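PDB 3MUQ: PBP domain-containing protein from Vibrio parahaemolyticus, which is of unknown function but is probably an exported, two-lobed periplasmic-binding-protein-like protein that binds a small ligand between its lobes. Local coordinates for residues His6-Thr12 with Asp54-Thr60; Gly73-Leu77 with Ile201-Arg207; Asn115-Arg121 with Phe144-Val150; Leu158-Ser162 with Tyr178-Leu184. All coordinates share one frame; numbering follows the deposited sequence.

The four contacts fall into two groups on opposite sides of the chain's centre, as expected of the two-lobed periplasmic-binding-protein fold. Contacts 1 and 2, with centres 12 Å apart, share one mixed sheet: strands 57-60 and 195-203 are neighbours in it, joined by the probable hydrogen bond from Ile201 N to Val58 O (2.8 Å). Contacts 3 and 4 lie 16 Å apart between centres, and Ile119 CG1 packs on Ala161 CA at 3.6 Å. Between the groups the nearest atoms of contacts 1 and 3 are about 18 Å apart. Both later contacts are nested within the chain loop that contact 2 closes. In relatives the ligand binds between the lobes.

Contact 1 (His6-Thr12 with Asp54-Thr60); sequences HVRLATT and DVDLVMT
Arg8 and Asp56 grip each other across the start of a parallel strand pair. Asp56 OD2 takes the Arg8 backbone N-H in a nearly straight bond (2.8 Å, 177°), on the anti side and tilted somewhat out of the carboxylate plane, and the same oxygen forms a salt bridge with Arg8 NH1 at 2.8 Å. Asp56 N returns a bond to Arg8 O at 2.9 Å. The two charged planes stand 88° apart. A bend at chi3 (-67°) curls the arginine so that NE also reaches Asp54 O at 3.1 Å. Farther along, Ala10 N bonds to Leu57 O and Met59 N to Ala10 O, a parallel ladder within the mixed sheet of one lobe. On one face Leu9 CD1 lies 3.8 Å from Leu57 CG and meets the CB of selenomethionine Met59; on the other, small Ala10 fits its CB against Val55 CG2. Helix 213-224 covers Leu57 and Met59. The Asp56 carboxylate thus receives two backbone N-H groups, of Arg8 and Asn212, and a guanidinium, which would probably favour its ionised form.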
loop_
_atom_site.group_PDB
_atom_site.type_symbol
_atom_site.label_atom_id
_atom_site.label_comp_id
_atom_site.label_asym_id
_atom_site.label_seq_id
_atom_site.Cartn_x
_atom_site.Cartn_y
_atom_site.Cartn_z
ATOM N N HIS A 6 6.411 21.484 13.116
ATOM C CA HIS A 6 5.600 21.706 11.927
ATOM C C HIS A 6 6.149 21.066 10.662
ATOM O O HIS A 6 7.337 21.159 10.366
ATOM C CB HIS A 6 5.318 23.201 11.748
ATOM C CG HIS A 6 4.398 23.755 12.791
ATOM N ND1 HIS A 6 3.029 23.830 12.616
ATOM C CD2 HIS A 6 4.645 24.222 14.039
ATOM C CE1 HIS A 6 2.477 24.336 13.704
ATOM N NE2 HIS A 6 3.435 24.583 14.582
ATOM N N VAL A 7 5.265 20.377 9.949
ATOM C CA VAL A 7 5.628 19.680 8.732
ATOM C C VAL A 7 4.803 20.275 7.602
ATOM O O VAL A 7 3.586 20.312 7.679
ATOM C CB VAL A 7 5.311 18.172 8.834
ATOM C CG1 VAL A 7 5.767 17.454 7.567
ATOM C CG2 VAL A 7 5.964 17.559 10.088
ATOM N N ARG A 8 5.465 20.767 6.568
ATOM C CA ARG A 8 4.764 21.350 5.440
ATOM C C ARG A 8 4.690 20.340 4.298
ATOM O O ARG A 8 5.720 19.838 3.841
ATOM C CB ARG A 8 5.468 22.639 4.991
ATOM C CG ARG A 8 5.566 23.685 6.087
ATOM C CD ARG A 8 6.239 24.963 5.597
ATOM N NE ARG A 8 7.648 24.768 5.275
ATOM C CZ ARG A 8 8.491 24.055 6.013
ATOM N NH1 ARG A 8 8.067 23.480 7.137
ATOM N NH2 ARG A 8 9.758 23.917 5.624
ATOM N N LEU A 9 3.465 20.059 3.852
ATOM C CA LEU A 9 3.190 19.116 2.772
ATOM C C LEU A 9 2.637 19.848 1.563
ATOM O O LEU A 9 1.622 20.535 1.669
ATOM C CB LEU A 9 2.134 18.086 3.224
ATOM C CG LEU A 9 1.599 17.157 2.128
ATOM C CD1 LEU A 9 2.718 16.223 1.592
ATOM C CD2 LEU A 9 0.393 16.353 2.621
ATOM N N ALA A 10 3.295 19.710 0.415
ATOM C CA ALA A 10 2.704 20.176 -0.839
ATOM C C ALA A 10 1.952 19.015 -1.470
ATOM O O ALA A 10 2.482 17.898 -1.572
ATOM C CB ALA A 10 3.783 20.715 -1.815
ATOM N N THR A 11 0.712 19.255 -1.883
ATOM C CA THR A 11 -0.025 18.222 -2.616
ATOM C C THR A 11 -0.909 18.852 -3.682
ATOM O O THR A 11 -0.891 20.068 -3.866
ATOM C CB THR A 11 -0.892 17.347 -1.667
ATOM O OG1 THR A 11 -1.308 16.149 -2.343
ATOM C CG2 THR A 11 -2.108 18.127 -1.179
ATOM N N THR A 12 -1.691 18.031 -4.378
ATOM C CA THR A 12 -2.571 18.553 -5.419
ATOM C C THR A 12 -3.926 19.043 -4.897
ATOM O O THR A 12 -4.400 18.627 -3.843
ATOM C CB THR A 12 -2.859 17.510 -6.513
ATOM O OG1 THR A 12 -3.819 16.565 -6.028
ATOM C CG2 THR A 12 -1.575 16.790 -6.939
ATOM N N ASP A 54 10.536 24.918 -0.355
ATOM C CA ASP A 54 9.506 25.682 0.348
ATOM C C ASP A 54 8.765 24.792 1.343
ATOM O O ASP A 54 8.195 25.295 2.309
ATOM C CB ASP A 54 8.457 26.262 -0.623
ATOM C CG ASP A 54 9.059 27.070 -1.755
ATOM O OD1 ASP A 54 10.243 27.458 -1.674
ATOM O OD2 ASP A 54 8.328 27.334 -2.741
ATOM N N VAL A 55 8.742 23.480 1.072
ATOM C CA VAL A 55 8.009 22.518 1.888
ATOM C C VAL A 55 8.929 21.341 2.243
ATOM O O VAL A 55 10.036 21.228 1.706
ATOM C CB VAL A 55 6.765 21.970 1.150
ATOM C CG1 VAL A 55 5.742 23.081 0.874
ATOM C CG2 VAL A 55 7.176 21.262 -0.141
ATOM N N ASP A 56 8.459 20.452 3.112
ATOM C CA ASP A 56 9.297 19.351 3.604
ATOM C C ASP A 56 9.115 18.047 2.850
ATOM O O ASP A 56 10.015 17.204 2.850
ATOM C CB ASP A 56 9.044 19.116 5.086
ATOM C CG ASP A 56 9.209 20.381 5.903
ATOM O OD1 ASP A 56 10.277 21.016 5.794
ATOM O OD2 ASP A 56 8.278 20.734 6.653
ATOM N N LEU A 57 7.942 17.865 2.250
ATOM C CA LEU A 57 7.695 16.698 1.413
ATOM C C LEU A 57 6.507 16.945 0.491
ATOM O O LEU A 57 5.748 17.900 0.685
ATOM C CB LEU A 57 7.491 15.431 2.261
ATOM C CG LEU A 57 6.129 15.185 2.938
ATOM C CD1 LEU A 57 6.088 13.777 3.550
ATOM C CD2 LEU A 57 5.821 16.249 4.002
ATOM N N VAL A 58 6.347 16.082 -0.510
ATOM C CA VAL A 58 5.274 16.228 -1.480
ATOM C C VAL A 58 4.466 14.943 -1.643
ATOM O O VAL A 58 4.973 13.833 -1.443
ATOM C CB VAL A 58 5.801 16.639 -2.884
ATOM C CG1 VAL A 58 6.578 17.959 -2.830
ATOM C CG2 VAL A 58 6.657 15.533 -3.454
HETATM N N MSE A 59 3.201 15.102 -2.006
HETATM C CA MSE A 59 2.340 13.962 -2.291
HETATM C C MSE A 59 1.599 14.234 -3.584
HETATM O O MSE A 59 0.763 15.126 -3.634
HETATM C CB MSE A 59 1.341 13.761 -1.155
HETATM C CG MSE A 59 0.340 12.624 -1.392
HETATM SE SE MSE A 59 -0.999 12.515 0.031
HETATM C CE MSE A 59 0.205 12.173 1.551
ATOM N N THR A 60 1.923 13.491 -4.635
ATOM C CA THR A 60 1.275 13.673 -5.923
ATOM C C THR A 60 0.925 12.305 -6.527
ATOM O O THR A 60 1.251 11.253 -5.959
ATOM C CB THR A 60 2.170 14.471 -6.908
ATOM O OG1 THR A 60 3.435 13.816 -7.040
ATOM C CG2 THR A 60 2.412 15.883 -6.403
HETATM O O HOH W 1 11.131 26.359 3.845
#

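Contact 2 (Gly73-Leu77 with Ile201-Arg207); sequences GYGVL and ILVNPER
The short strand 75-76 pairs antiparallel with the end of strand 195-203, Val76 N bonding to Leu202 O at 2.8 Å and Leu202 N to Val76 O at 3.0 Å. Asn204 N continues the ladder to Tyr74 O; with CG trans to the backbone N (chi1 -174°), its ND2 adds a bond to Gly73 O at 2.9 Å in the amide plane, while OD1 accepts from Glu206 N in an Asx turn. Gly73, by its positive phi, closes helix 63-71 in a Schellman motif. Glycine also suits the closely packed backbone at Gly75, whose CA lies 3.7 Å from Ile201 CG2 and 3.1 Å from Leu202 O. Val76 crosses Leu202 at about a right angle, CG2 to CB 4.0 Å, and its CG1 rests on Asn204 CG. Tyr74 CD1 lies over one face of the Arg207 guanidinium, 3.6 Å from Arg207 NE, the planes 53° apart. Water 2 joins Arg207 NE to Tyr74 O; Arg207 NH2 reaches Glu51 O. Asparagine, donor and acceptor in one amide, thus ties helix end to turn.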
loop_
_atom_site.group_PDB
_atom_site.type_symbol
_atom_site.label_atom_id
_atom_site.label_comp_id
_atom_site.label_asym_id
_atom_site.label_seq_id
_atom_site.Cartn_x
_atom_site.Cartn_y
_atom_site.Cartn_z
ATOM N N GLY A 73 17.332 14.651 -8.227
ATOM C CA GLY A 73 17.775 14.717 -6.839
ATOM C C GLY A 73 16.971 15.660 -5.948
ATOM O O GLY A 73 17.346 15.921 -4.804
ATOM N N TYR A 74 15.864 16.171 -6.470
ATOM C CA TYR A 74 15.034 17.104 -5.721
ATOM C C TYR A 74 14.347 16.413 -4.551
ATOM O O TYR A 74 14.224 16.978 -3.463
ATOM C CB TYR A 74 13.989 17.743 -6.637
ATOM C CG TYR A 74 14.598 18.545 -7.769
ATOM C CD1 TYR A 74 15.894 19.023 -7.689
ATOM C CD2 TYR A 74 13.868 18.813 -8.920
ATOM C CE1 TYR A 74 16.458 19.753 -8.741
ATOM C CE2 TYR A 74 14.409 19.535 -9.959
ATOM C CZ TYR A 74 15.698 20.004 -9.869
ATOM O OH TYR A 74 16.211 20.715 -10.912
ATOM N N GLY A 75 13.903 15.184 -4.781
ATOM C CA GLY A 75 13.259 14.404 -3.737
ATOM C C GLY A 75 13.974 13.087 -3.501
ATOM O O GLY A 75 14.700 12.590 -4.390
ATOM N N VAL A 76 13.774 12.531 -2.306
ATOM C CA VAL A 76 14.358 11.252 -1.927
ATOM C C VAL A 76 13.333 10.387 -1.200
ATOM O O VAL A 76 12.270 10.872 -0.822
ATOM C CB VAL A 76 15.575 11.446 -0.991
ATOM C CG1 VAL A 76 16.695 12.228 -1.693
ATOM C CG2 VAL A 76 15.144 12.137 0.303
ATOM N N LEU A 77 13.690 9.117 -0.990
ATOM C CA LEU A 77 12.810 8.098 -0.408
ATOM C C LEU A 77 11.376 8.131 -0.925
ATOM O O LEU A 77 10.427 8.153 -0.139
ATOM C CB LEU A 77 12.817 8.178 1.120
ATOM C CG LEU A 77 14.178 7.911 1.750
ATOM C CD1 LEU A 77 14.092 7.962 3.271
ATOM C CD2 LEU A 77 14.682 6.546 1.255
ATOM N N ILE A 201 7.000 11.866 -1.385
ATOM C CA ILE A 201 8.439 11.999 -1.580
ATOM C C ILE A 201 9.006 13.122 -0.720
ATOM O O ILE A 201 8.486 14.244 -0.708
ATOM C CB ILE A 201 8.759 12.298 -3.059
ATOM C CG1 ILE A 201 7.999 11.323 -3.960
ATOM C CG2 ILE A 201 10.276 12.249 -3.315
ATOM C CD1 ILE A 201 8.112 11.641 -5.453
ATOM N N LEU A 202 10.082 12.811 -0.012
ATOM C CA LEU A 202 10.720 13.760 0.881
ATOM C C LEU A 202 11.591 14.747 0.115
ATOM O O LEU A 202 12.298 14.368 -0.815
ATOM C CB LEU A 202 11.604 13.008 1.862
ATOM C CG LEU A 202 10.888 11.895 2.618
ATOM C CD1 LEU A 202 11.876 11.228 3.587
ATOM C CD2 LEU A 202 9.673 12.458 3.346
ATOM N N VAL A 203 11.573 16.006 0.534
ATOM C CA VAL A 203 12.506 16.966 -0.027
ATOM C C VAL A 203 13.925 16.593 0.402
ATOM O O VAL A 203 14.173 16.280 1.568
ATOM C CB VAL A 203 12.137 18.410 0.358
ATOM C CG1 VAL A 203 13.251 19.384 -0.052
ATOM C CG2 VAL A 203 10.748 18.782 -0.261
ATOM N N ASN A 204 14.849 16.594 -0.551
ATOM C CA ASN A 204 16.212 16.144 -0.285
ATOM C C ASN A 204 16.923 17.008 0.774
ATOM O O ASN A 204 17.200 18.177 0.536
ATOM C CB ASN A 204 16.995 16.151 -1.588
ATOM C CG ASN A 204 18.387 15.555 -1.438
ATOM O OD1 ASN A 204 18.890 15.360 -0.323
ATOM N ND2 ASN A 204 19.015 15.254 -2.570
ATOM N N PRO A 205 17.229 16.429 1.946
ATOM C CA PRO A 205 17.816 17.244 3.023
ATOM C C PRO A 205 19.233 17.692 2.689
ATOM O O PRO A 205 19.755 18.604 3.314
ATOM C CB PRO A 205 17.838 16.282 4.214
ATOM C CG PRO A 205 17.942 14.932 3.594
ATOM C CD PRO A 205 17.086 15.019 2.346
ATOM N N GLU A 206 19.839 17.039 1.707
ATOM C CA GLU A 206 21.129 17.448 1.178
ATOM C C GLU A 206 20.976 18.790 0.492
ATOM O O GLU A 206 21.844 19.652 0.601
ATOM C CB GLU A 206 21.588 16.437 0.131
ATOM C CG GLU A 206 22.875 15.708 0.417
ATOM C CD GLU A 206 23.337 14.905 -0.795
ATOM O OE1 GLU A 206 22.667 14.982 -1.854
ATOM O OE2 GLU A 206 24.364 14.199 -0.691
ATOM N N ARG A 207 19.881 18.948 -0.253
ATOM C CA ARG A 207 19.599 20.207 -0.924
ATOM C C ARG A 207 19.149 21.253 0.079
ATOM O O ARG A 207 19.436 22.437 -0.094
ATOM C CB ARG A 207 18.522 20.041 -1.998
ATOM C CG ARG A 207 19.027 19.489 -3.290
ATOM C CD ARG A 207 17.895 19.228 -4.283
ATOM N NE ARG A 207 17.171 20.433 -4.684
ATOM C CZ ARG A 207 17.630 21.319 -5.566
ATOM N NH1 ARG A 207 18.820 21.150 -6.132
ATOM N NH2 ARG A 207 16.907 22.374 -5.881
HETATM O O HOH W 2 14.531 19.782 -3.600
#

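Contact 3 (Asn115-Arg121 with Phe144-Val150); sequences NATFISR and FGGYRSV
Phe118 and Tyr147 both set their rings trans to the backbone N (chi1 -173° in each), which sends them out side by side from neighbouring parallel strands of a beta-alpha-beta crossover, strand 118-120, helix 126-138, strand 147-149. The rings run nearly parallel, planes 7° apart, but meet rim to rim, Phe118 CD2 lying 3.6 Å from Tyr147 CE1. Beneath helix 126-138 this aromatic pair supplies broad apolar surface, while Tyr147 OH and Ser120 OG both turn their polar ends to Glu131 on that helix; serine is small enough for the tyrosine tip to pass close to its CB. On the other face Ile119 and Arg148 point the same way, and Ile119 CG2 touches Val150 CG1; the branched isoleucine packs against Thr157 and Ala161 of helix 154-163. Four backbone bonds zip the strands, among them Arg148 N to Phe118 O at 2.8 Å and Ser120 N to Arg148 O at 2.7 Å. At the entrance the type I turn from Phe144 to Tyr147 carries glycine at Gly146, where a side chain would collide with Ala116 O. The Phe144 ring has Tyr147 CB over one face and, at its edge, Asn115 OD1, 3.5 Å from Phe144 CD1.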
loop_
_atom_site.group_PDB
_atom_site.type_symbol
_atom_site.label_atom_id
_atom_site.label_comp_id
_atom_site.label_asym_id
_atom_site.label_seq_id
_atom_site.Cartn_x
_atom_site.Cartn_y
_atom_site.Cartn_z
ATOM N N ASN A 115 -29.594 9.876 -20.949
ATOM C CA ASN A 115 -30.368 9.677 -19.735
ATOM C C ASN A 115 -30.450 8.192 -19.343
ATOM O O ASN A 115 -31.515 7.669 -18.991
ATOM C CB ASN A 115 -31.762 10.294 -19.864
ATOM C CG ASN A 115 -32.464 10.381 -18.537
ATOM O OD1 ASN A 115 -31.869 10.764 -17.524
ATOM N ND2 ASN A 115 -33.730 9.991 -18.517
ATOM N N ALA A 116 -29.311 7.520 -19.429
ATOM C CA ALA A 116 -29.156 6.167 -18.905
ATOM C C ALA A 116 -29.182 6.195 -17.381
ATOM O O ALA A 116 -28.988 7.238 -16.761
ATOM C CB ALA A 116 -27.842 5.572 -19.384
ATOM N N THR A 117 -29.412 5.052 -16.761
ATOM C CA THR A 117 -29.417 5.009 -15.309
ATOM C C THR A 117 -27.978 5.034 -14.762
ATOM O O THR A 117 -27.109 4.296 -15.234
ATOM C CB THR A 117 -30.223 3.797 -14.789
ATOM O OG1 THR A 117 -31.608 3.988 -15.113
ATOM C CG2 THR A 117 -30.082 3.648 -13.270
ATOM N N PHE A 118 -27.727 5.914 -13.788
ATOM C CA PHE A 118 -26.401 6.028 -13.174
ATOM C C PHE A 118 -26.518 6.131 -11.663
ATOM O O PHE A 118 -27.219 6.994 -11.139
ATOM C CB PHE A 118 -25.641 7.246 -13.710
ATOM C CG PHE A 118 -24.221 7.307 -13.248
ATOM C CD1 PHE A 118 -23.198 6.789 -14.038
ATOM C CD2 PHE A 118 -23.906 7.852 -12.007
ATOM C CE1 PHE A 118 -21.896 6.826 -13.600
ATOM C CE2 PHE A 118 -22.604 7.887 -11.565
ATOM C CZ PHE A 118 -21.597 7.377 -12.361
ATOM N N ILE A 119 -25.844 5.235 -10.960
ATOM C CA ILE A 119 -25.940 5.216 -9.509
ATOM C C ILE A 119 -24.703 5.875 -8.909
ATOM O O ILE A 119 -23.578 5.428 -9.145
ATOM C CB ILE A 119 -26.044 3.775 -8.964
ATOM C CG1 ILE A 119 -27.072 2.955 -9.773
ATOM C CG2 ILE A 119 -26.358 3.800 -7.452
ATOM C CD1 ILE A 119 -28.442 3.613 -9.899
ATOM N N SER A 120 -24.910 6.933 -8.133
ATOM C CA SER A 120 -23.810 7.563 -7.415
ATOM C C SER A 120 -23.876 7.173 -5.937
ATOM O O SER A 120 -24.961 7.024 -5.373
ATOM C CB SER A 120 -23.871 9.082 -7.559
ATOM O OG SER A 120 -23.020 9.691 -6.604
ATOM N N ARG A 121 -22.717 7.000 -5.315
ATOM C CA ARG A 121 -22.649 6.760 -3.881
ATOM C C ARG A 121 -23.263 7.933 -3.101
ATOM O O ARG A 121 -23.926 7.720 -2.088
ATOM C CB ARG A 121 -21.199 6.519 -3.464
ATOM C CG ARG A 121 -20.643 5.218 -4.023
ATOM C CD ARG A 121 -19.242 4.947 -3.524
ATOM N NE ARG A 121 -19.137 5.017 -2.069
ATOM C CZ ARG A 121 -18.053 4.630 -1.396
ATOM N NH1 ARG A 121 -17.012 4.122 -2.054
ATOM N NH2 ARG A 121 -18.011 4.730 -0.074
ATOM N N PHE A 144 -29.625 14.771 -14.739
ATOM C CA PHE A 144 -30.494 14.014 -15.622
ATOM C C PHE A 144 -31.398 13.052 -14.852
ATOM O O PHE A 144 -31.055 12.594 -13.753
ATOM C CB PHE A 144 -29.693 13.306 -16.734
ATOM C CG PHE A 144 -28.541 12.458 -16.238
ATOM C CD1 PHE A 144 -28.665 11.080 -16.162
ATOM C CD2 PHE A 144 -27.324 13.040 -15.889
ATOM C CE1 PHE A 144 -27.610 10.289 -15.728
ATOM C CE2 PHE A 144 -26.253 12.255 -15.451
ATOM C CZ PHE A 144 -26.402 10.880 -15.369
ATOM N N GLY A 145 -32.561 12.765 -15.429
ATOM C CA GLY A 145 -33.504 11.842 -14.822
ATOM C C GLY A 145 -32.867 10.552 -14.332
ATOM O O GLY A 145 -33.101 10.133 -13.194
ATOM N N GLY A 146 -32.063 9.913 -15.180
ATOM C CA GLY A 146 -31.465 8.637 -14.803
ATOM C C GLY A 146 -30.520 8.656 -13.605
ATOM O O GLY A 146 -30.187 7.601 -13.049
ATOM N N TYR A 147 -30.104 9.848 -13.185
ATOM C CA TYR A 147 -29.083 9.981 -12.154
ATOM C C TYR A 147 -29.630 9.775 -10.749
ATOM O O TYR A 147 -30.519 10.500 -10.319
ATOM C CB TYR A 147 -28.391 11.339 -12.251
ATOM C CG TYR A 147 -27.197 11.490 -11.322
ATOM C CD1 TYR A 147 -25.950 10.980 -11.667
ATOM C CD2 TYR A 147 -27.317 12.152 -10.109
ATOM C CE1 TYR A 147 -24.855 11.117 -10.818
ATOM C CE2 TYR A 147 -26.229 12.288 -9.259
ATOM C CZ TYR A 147 -25.003 11.775 -9.616
ATOM O OH TYR A 147 -23.920 11.930 -8.762
ATOM N N ARG A 148 -29.086 8.787 -10.036
ATOM C CA ARG A 148 -29.559 8.462 -8.691
ATOM C C ARG A 148 -28.430 8.431 -7.659
ATOM O O ARG A 148 -27.517 7.613 -7.747
ATOM C CB ARG A 148 -30.293 7.123 -8.701
ATOM C CG ARG A 148 -31.575 7.157 -9.503
ATOM C CD ARG A 148 -32.264 5.814 -9.485
ATOM N NE ARG A 148 -33.002 5.570 -8.248
ATOM C CZ ARG A 148 -34.324 5.651 -8.143
ATOM N NH1 ARG A 148 -35.053 5.976 -9.202
ATOM N NH2 ARG A 148 -34.920 5.406 -6.985
ATOM N N SER A 149 -28.523 9.316 -6.678
ATOM C CA SER A 149 -27.536 9.472 -5.621
ATOM C C SER A 149 -28.092 8.809 -4.363
ATOM O O SER A 149 -28.918 9.393 -3.666
ATOM C CB SER A 149 -27.292 10.971 -5.385
ATOM O OG SER A 149 -26.210 11.201 -4.499
ATOM N N VAL A 150 -27.645 7.586 -4.080
ATOM C CA VAL A 150 -28.308 6.743 -3.087
ATOM C C VAL A 150 -27.876 6.984 -1.644
ATOM O O VAL A 150 -28.587 6.601 -0.718
ATOM C CB VAL A 150 -28.155 5.233 -3.405
ATOM C CG1 VAL A 150 -28.979 4.859 -4.625
ATOM C CG2 VAL A 150 -26.667 4.843 -3.577
#

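Contact 4 (Leu158-Ser162 with Tyr178-Leu184); sequences LNMAS and YQNKLDL
Leu158 and Leu182 cross at about a right angle, CB of the first 3.8 Å from CD1 of the second, where helix 154-163 packs against the loop leading from helix 172-178 to strand 185-188 in one lobe of the periplasmic-binding-protein-like fold. Leu182 spreads its two methyls along one side of the helix: CD1 faces Leu158, while CD2 sits 3.5 Å from Leu158 O and also against Ser162 CB. Leu184 lies against the helix backbone, its CD2 3.7 Å from Ala161 O, where the small alanine adds little bulk. Branched leucines suit these places because each spreads two methyls over the helix, and Trp175 backs both Leu182 and Leu184. Toward the outside Asn159 crosses Tyr178 at about a right angle, its OD1 in the ring plane at the edge, 3.7 Å from CD2, with the amide and ring planes 46° apart. A single hydrogen bond joins the two segments. Ser162, with OG trans to the backbone N (chi1 -176°), accepts the N-H of Asp183, centre of an inverse gamma turn, at 2.8 Å from N to OG.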
loop_
_atom_site.group_PDB
_atom_site.type_symbol
_atom_site.label_atom_id
_atom_site.label_comp_id
_atom_site.label_asym_id
_atom_site.label_seq_id
_atom_site.Cartn_x
_atom_site.Cartn_y
_atom_site.Cartn_z
ATOM N N LEU A 158 -23.181 -0.794 -5.942
ATOM C CA LEU A 158 -23.175 -1.863 -6.952
ATOM C C LEU A 158 -24.496 -2.665 -6.994
ATOM O O LEU A 158 -25.046 -2.920 -8.078
ATOM C CB LEU A 158 -21.973 -2.806 -6.755
ATOM C CG LEU A 158 -20.611 -2.194 -7.135
ATOM C CD1 LEU A 158 -19.444 -3.067 -6.642
ATOM C CD2 LEU A 158 -20.499 -1.932 -8.641
ATOM N N ASN A 159 -24.993 -3.078 -5.823
ATOM C CA ASN A 159 -26.248 -3.825 -5.743
ATOM C C ASN A 159 -27.374 -3.028 -6.374
ATOM O O ASN A 159 -28.220 -3.572 -7.084
ATOM C CB ASN A 159 -26.612 -4.166 -4.281
ATOM C CG ASN A 159 -25.617 -5.129 -3.640
ATOM O OD1 ASN A 159 -25.011 -5.950 -4.326
ATOM N ND2 ASN A 159 -25.449 -5.030 -2.315
HETATM N N MSE A 160 -27.374 -1.724 -6.124
HETATM C CA MSE A 160 -28.390 -0.855 -6.707
HETATM C C MSE A 160 -28.245 -0.808 -8.233
HETATM O O MSE A 160 -29.228 -0.909 -8.965
HETATM C CB MSE A 160 -28.311 0.556 -6.096
HETATM C CG MSE A 160 -29.509 1.445 -6.431
HETATM SE SE MSE A 160 -31.209 0.716 -5.717
HETATM C CE MSE A 160 -30.655 0.599 -3.883
ATOM N N ALA A 161 -27.016 -0.661 -8.715
ATOM C CA ALA A 161 -26.784 -0.600 -10.153
ATOM C C ALA A 161 -27.237 -1.900 -10.844
ATOM O O ALA A 161 -27.767 -1.871 -11.959
ATOM C CB ALA A 161 -25.309 -0.287 -10.454
ATOM N N SER A 162 -27.031 -3.035 -10.182
ATOM C CA SER A 162 -27.456 -4.323 -10.728
ATOM C C SER A 162 -28.980 -4.425 -10.720
ATOM O O SER A 162 -29.592 -4.877 -11.695
ATOM C CB SER A 162 -26.821 -5.485 -9.937
ATOM O OG SER A 162 -27.142 -6.750 -10.508
ATOM N N TYR A 178 -17.763 -8.454 -5.582
ATOM C CA TYR A 178 -19.218 -8.501 -5.771
ATOM C C TYR A 178 -19.688 -9.097 -7.114
ATOM O O TYR A 178 -20.861 -9.427 -7.272
ATOM C CB TYR A 178 -19.812 -7.090 -5.614
ATOM C CG TYR A 178 -20.066 -6.652 -4.184
ATOM C CD1 TYR A 178 -19.010 -6.403 -3.311
ATOM C CD2 TYR A 178 -21.363 -6.468 -3.708
ATOM C CE1 TYR A 178 -19.234 -5.994 -2.000
ATOM C CE2 TYR A 178 -21.598 -6.059 -2.390
ATOM C CZ TYR A 178 -20.526 -5.825 -1.550
ATOM O OH TYR A 178 -20.733 -5.416 -0.252
ATOM N N GLN A 179 -18.791 -9.231 -8.084
ATOM C CA GLN A 179 -19.221 -9.538 -9.453
ATOM C C GLN A 179 -20.063 -10.813 -9.526
ATOM O O GLN A 179 -20.977 -10.914 -10.345
ATOM C CB GLN A 179 -18.020 -9.630 -10.394
ATOM C CG GLN A 179 -17.038 -10.728 -9.999
ATOM C CD GLN A 179 -15.821 -10.759 -10.884
ATOM O OE1 GLN A 179 -15.907 -10.505 -12.085
ATOM N NE2 GLN A 179 -14.672 -11.075 -10.296
ATOM N N ASN A 180 -19.781 -11.768 -8.651
ATOM C CA ASN A 180 -20.492 -13.045 -8.668
ATOM C C ASN A 180 -22.004 -12.895 -8.455
ATOM O O ASN A 180 -22.781 -13.770 -8.835
ATOM C CB ASN A 180 -19.899 -14.011 -7.632
ATOM C CG ASN A 180 -20.299 -13.655 -6.191
ATOM O OD1 ASN A 180 -19.731 -12.745 -5.573
ATOM N ND2 ASN A 180 -21.275 -14.388 -5.651
ATOM N N LYS A 181 -22.420 -11.785 -7.851
ATOM C CA LYS A 181 -23.841 -11.553 -7.609
ATOM C C LYS A 181 -24.380 -10.305 -8.326
ATOM O O LYS A 181 -25.480 -9.840 -8.037
ATOM C CB LYS A 181 -24.130 -11.479 -6.103
ATOM C CG LYS A 181 -23.572 -10.262 -5.386
ATOM C CD LYS A 181 -23.729 -10.427 -3.868
ATOM C CE LYS A 181 -23.311 -9.182 -3.096
ATOM N NZ LYS A 181 -23.070 -9.459 -1.644
ATOM N N LEU A 182 -23.608 -9.761 -9.260
ATOM C CA LEU A 182 -24.064 -8.594 -10.014
ATOM C C LEU A 182 -24.382 -8.963 -11.463
ATOM O O LEU A 182 -23.630 -9.685 -12.105
ATOM C CB LEU A 182 -23.005 -7.485 -9.974
ATOM C CG LEU A 182 -22.687 -6.958 -8.566
ATOM C CD1 LEU A 182 -21.433 -6.071 -8.544
ATOM C CD2 LEU A 182 -23.903 -6.231 -7.995
ATOM N N ASP A 183 -25.493 -8.455 -11.979
ATOM C CA ASP A 183 -25.813 -8.630 -13.391
ATOM C C ASP A 183 -25.240 -7.454 -14.157
ATOM O O ASP A 183 -25.979 -6.703 -14.786
ATOM C CB ASP A 183 -27.331 -8.674 -13.610
ATOM C CG ASP A 183 -27.961 -9.966 -13.128
ATOM O OD1 ASP A 183 -27.228 -10.919 -12.782
ATOM O OD2 ASP A 183 -29.209 -10.027 -13.098
ATOM N N LEU A 184 -23.924 -7.288 -14.072
ATOM C CA LEU A 184 -23.229 -6.170 -14.680
ATOM C C LEU A 184 -21.895 -6.699 -15.194
ATOM O O LEU A 184 -21.491 -7.806 -14.839
ATOM C CB LEU A 184 -22.943 -5.096 -13.619
ATOM C CG LEU A 184 -24.106 -4.542 -12.783
ATOM C CD1 LEU A 184 -23.562 -3.766 -11.574
ATOM C CD2 LEU A 184 -25.017 -3.676 -13.632
#